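Side-chain contacts in monomethylamine corrinoid protein 1 (Methanosarcina barkeri, PDB 3EZX), which carries methyl groups on its corrinoid cofactor between the proteins MtmB and MtbA in methanogenesis from methylamine: residues A[73-76]-A[77-80]; A[21-24]-A[25-28]. All coordinates share one frame; numbering follows the deposited sequence.

Contact 1. Residues A[73-76]-A[77-80]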
loop_
_atom_site.group_PDB
_atom_site.type_symbol
_atom_site.label_atom_id
_atom_site.label_comp_id
_atom_site.label_asym_id
_atom_site.label_seq_id
_atom_site.Cartn_x
_atom_site.Cartn_y
_atom_site.Cartn_z
ATOM N N ASN A 73 -7.999 -5.256 -10.609
ATOM C CA ASN A 73 -8.953 -6.335 -10.792
ATOM C C ASN A 73 -8.429 -7.595 -10.108
ATOM O O ASN A 73 -9.201 -8.391 -9.576
ATOM C CB ASN A 73 -9.188 -6.604 -12.283
ATOM C CG ASN A 73 -10.125 -5.591 -12.923
ATOM O OD1 ASN A 73 -10.427 -5.678 -14.115
ATOM N ND2 ASN A 73 -10.595 -4.632 -12.137
ATOM N N ALA A 74 -7.113 -7.772 -10.124
ATOM C CA ALA A 74 -6.494 -8.931 -9.497
ATOM C C ALA A 74 -6.689 -8.857 -7.987
ATOM O O ALA A 74 -6.914 -9.870 -7.321
ATOM C CB ALA A 74 -5.009 -8.969 -9.828
ATOM N N MET A 75 -6.612 -7.642 -7.457
ATOM C CA MET A 75 -6.765 -7.406 -6.028
ATOM C C MET A 75 -8.174 -7.689 -5.525
ATOM O O MET A 75 -8.361 -8.054 -4.366
ATOM C CB MET A 75 -6.355 -5.973 -5.701
ATOM C CG MET A 75 -4.860 -5.732 -5.829
ATOM S SD MET A 75 -3.934 -6.490 -4.481
ATOM C CE MET A 75 -3.873 -8.162 -5.015
ATOM N N GLU A 76 -9.162 -7.529 -6.399
ATOM C CA GLU A 76 -10.540 -7.793 -6.021
ATOM C C GLU A 76 -10.714 -9.289 -5.757
ATOM O O GLU A 76 -11.573 -9.700 -4.976
ATOM C CB GLU A 76 -11.496 -7.344 -7.129
ATOM C CG GLU A 76 -11.395 -5.871 -7.465
ATOM C CD GLU A 76 -12.494 -5.421 -8.404
ATOM O OE1 GLU A 76 -12.754 -6.130 -9.400
ATOM O OE2 GLU A 76 -13.096 -4.355 -8.150
ATOM N N VAL A 77 -9.886 -10.102 -6.403
ATOM C CA VAL A 77 -9.962 -11.540 -6.214
ATOM C C VAL A 77 -9.103 -12.015 -5.045
ATOM O O VAL A 77 -9.452 -12.978 -4.373
ATOM C CB VAL A 77 -9.527 -12.298 -7.483
ATOM C CG1 VAL A 77 -9.615 -13.794 -7.249
ATOM C CG2 VAL A 77 -10.410 -11.903 -8.658
ATOM N N LEU A 78 -7.989 -11.332 -4.796
ATOM C CA LEU A 78 -7.087 -11.717 -3.712
ATOM C C LEU A 78 -7.386 -11.072 -2.353
ATOM O O LEU A 78 -7.160 -11.693 -1.314
ATOM C CB LEU A 78 -5.633 -11.416 -4.105
ATOM C CG LEU A 78 -5.119 -11.990 -5.431
ATOM C CD1 LEU A 78 -3.703 -11.518 -5.657
ATOM C CD2 LEU A 78 -5.174 -13.506 -5.421
ATOM N N THR A 79 -7.882 -9.835 -2.352
ATOM C CA THR A 79 -8.185 -9.142 -1.095
ATOM C C THR A 79 -9.003 -10.015 -0.147
ATOM O O THR A 79 -8.622 -10.217 1.007
ATOM C CB THR A 79 -8.949 -7.819 -1.338
ATOM O OG1 THR A 79 -8.055 -6.843 -1.886
ATOM C CG2 THR A 79 -9.532 -7.290 -0.038
ATOM N N PRO A 80 -10.146 -10.535 -0.616
ATOM C CA PRO A 80 -10.943 -11.380 0.270
ATOM C C PRO A 80 -10.138 -12.583 0.759
ATOM O O PRO A 80 -10.274 -13.013 1.904
ATOM C CB PRO A 80 -12.136 -11.771 -0.605
ATOM C CG PRO A 80 -11.597 -11.675 -1.996
ATOM C CD PRO A 80 -10.783 -10.418 -1.937
#
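Ala74 O takes two backbone donors from the next turn, Leu78 N in the carbonyl plane and Val77 N well above it, each at 3.1 Å, in the last turns of helix 61-82 of the N-terminal helical bundle. The next carbonyl, Met75 O, receives Thr79 N at 2.7 Å in a regular i to i+4 bond. Pro80 has no N-H to continue the pattern, and the helix is kinked there: Pro80 CD lies 3.2 Å from Glu76 O, where a donor would otherwise stand. Thr79 adds a side-chain bond to this turn. With OG1 anti to the carbonyl carbon (chi1 -73°), the hydroxyl folds back along the helix and donates to Met75 O at 2.8 Å, approaching the face of the carbonyl plane opposite to that used by Thr79 N. A valine in its place would probably cost Met75 O its hydroxyl donor, just before the kink. Val77 rests on Lys26 of helix 20-30. On the buried side, Met75 and Leu78 pack together one turn apart and both touch Ile39 of helix 35-55. The Met75 chain bends at both chi2 and chi3 (-73° and 80°), which turns its end back toward the following turn, and its terminal methyl CE meets Leu78 CD1, with Leu78 CB next at 3.8 Å.

Contact 2. Residues A[21-24]-A[25-28]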
loop_
_atom_site.group_PDB
_atom_site.type_symbol
_atom_site.label_atom_id
_atom_site.label_comp_id
_atom_site.label_asym_id
_atom_site.label_seq_id
_atom_site.Cartn_x
_atom_site.Cartn_y
_atom_site.Cartn_z
ATOM N N THR A 21 -5.971 -11.186 -16.086
ATOM C CA THR A 21 -5.347 -11.201 -14.774
ATOM C C THR A 21 -6.196 -11.838 -13.675
ATOM O O THR A 21 -5.690 -12.615 -12.860
ATOM C CB THR A 21 -4.952 -9.784 -14.351
ATOM O OG1 THR A 21 -3.990 -9.271 -15.277
ATOM C CG2 THR A 21 -4.344 -9.790 -12.961
ATOM N N PRO A 22 -7.499 -11.525 -13.635
ATOM C CA PRO A 22 -8.349 -12.113 -12.596
ATOM C C PRO A 22 -8.455 -13.631 -12.708
ATOM O O PRO A 22 -8.351 -14.341 -11.711
ATOM C CB PRO A 22 -9.684 -11.401 -12.811
ATOM C CG PRO A 22 -9.239 -10.050 -13.283
ATOM C CD PRO A 22 -8.214 -10.443 -14.325
ATOM N N GLU A 23 -8.641 -14.120 -13.928
ATOM C CA GLU A 23 -8.760 -15.553 -14.182
ATOM C C GLU A 23 -7.548 -16.333 -13.692
ATOM O O GLU A 23 -7.683 -17.407 -13.105
ATOM C CB GLU A 23 -8.954 -15.792 -15.681
ATOM C CG GLU A 23 -10.120 -15.019 -16.276
ATOM C CD GLU A 23 -11.383 -15.143 -15.444
ATOM O OE1 GLU A 23 -11.430 -14.567 -14.335
ATOM O OE2 GLU A 23 -12.328 -15.821 -15.896
ATOM N N LEU A 24 -6.366 -15.780 -13.942
ATOM C CA LEU A 24 -5.114 -16.404 -13.540
ATOM C C LEU A 24 -4.949 -16.396 -12.027
ATOM O O LEU A 24 -4.397 -17.323 -11.443
ATOM C CB LEU A 24 -3.947 -15.674 -14.194
ATOM C CG LEU A 24 -3.935 -15.729 -15.726
ATOM C CD1 LEU A 24 -2.846 -14.820 -16.285
ATOM C CD2 LEU A 24 -3.711 -17.156 -16.160
ATOM N N CYS A 25 -5.435 -15.340 -11.392
ATOM C CA CYS A 25 -5.347 -15.241 -9.947
ATOM C C CYS A 25 -6.165 -16.371 -9.348
ATOM O O CYS A 25 -5.804 -16.937 -8.319
ATOM C CB CYS A 25 -5.887 -13.894 -9.473
ATOM S SG CYS A 25 -4.692 -12.559 -9.542
ATOM N N LYS A 26 -7.269 -16.700 -10.006
ATOM C CA LYS A 26 -8.124 -17.777 -9.537
ATOM C C LYS A 26 -7.456 -19.113 -9.837
ATOM O O LYS A 26 -7.494 -20.030 -9.015
ATOM C CB LYS A 26 -9.491 -17.715 -10.219
ATOM C CG LYS A 26 -10.318 -16.496 -9.851
ATOM C CD LYS A 26 -11.631 -16.463 -10.618
ATOM C CE LYS A 26 -12.431 -15.217 -10.275
ATOM N NZ LYS A 26 -13.708 -15.138 -11.033
ATOM N N GLU A 27 -6.842 -19.214 -11.014
ATOM C CA GLU A 27 -6.160 -20.440 -11.421
ATOM C C GLU A 27 -5.053 -20.786 -10.443
ATOM O O GLU A 27 -4.946 -21.923 -9.984
ATOM C CB GLU A 27 -5.549 -20.288 -12.817
ATOM C CG GLU A 27 -4.808 -21.533 -13.299
ATOM C CD GLU A 27 -4.080 -21.321 -14.614
ATOM O OE1 GLU A 27 -4.701 -20.815 -15.572
ATOM O OE2 GLU A 27 -2.885 -21.669 -14.690
ATOM N N ALA A 28 -4.226 -19.797 -10.135
ATOM C CA ALA A 28 -3.119 -19.996 -9.222
ATOM C C ALA A 28 -3.662 -20.280 -7.836
ATOM O O ALA A 28 -3.194 -21.186 -7.144
ATOM C CB ALA A 28 -2.243 -18.755 -9.195
#
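Leu24 and Glu27, one turn apart on helix 20-30, run side by side in the same direction, and the leucine methyl CD2 lies 3.8 Å from Glu27 OE1. Glu23 and Lys26 are likewise alongside each other. The glutamate bends at chi2 (-48°) while the lysine is extended beyond CG, bringing Glu23 OE1 to 4.1 Å from Lys26 NZ, beyond a salt bridge but close enough that a weak attraction is likely. The aliphatic part of Lys26 lies along the preceding turn, its CG 3.5 Å from Pro22 O. Beneath these side chains an unbroken ladder of i to i+4 bonds fixes their spacing: Cys25 N to Thr21 O, Lys26 N to Pro22 O, Glu27 N to Glu23 O, and Ala28 N to Leu24 O, the last at 2.8 Å and nearly straight (171°). Cys25 SG, anti to its own carbonyl carbon, lies 3.5 Å from Thr21 O, and Thr21 OG1 is hydrogen-bonded to Asn17 O, just ahead of the helix. The charged residues Glu23, Lys26 and Glu27 are exposed, whereas Thr21, Cys25 and Ala28 are buried within the N-terminal bundle. Leu24 packs on Leu9 of helix 3-14, and Ala28 on Ile5 of that helix; Cys25 and Ala28 meet Ile38 of helix 35-55, and Thr21 reaches Ala70 of helix 61-82.

Contact 2, on helix 20-30, precedes contact 1, on helix 61-82, along the chain; helix 35-55 comes between them in sequence and packs against both. Their centres are 10 Å apart, and the two helices touch directly. Ala74 sits at the heart of this interface, its CB 3.3 Å from Thr21 CG2 and 3.6 Å from Cys25 SG, flanked by Asn73 against Pro22 and Val77 against Lys26. Both contacts belong to the helical N-terminal domain, apart from the parallel sheet of the Rossmann-like half. Contact 1 is nearer the corrinoid: the side chain of Met75 is about 7 Å from the bound cofactor. In contact 2, the side chain of Thr21 is about 12 Å from the bound 5-hydroxybenzimidazolylcobamide.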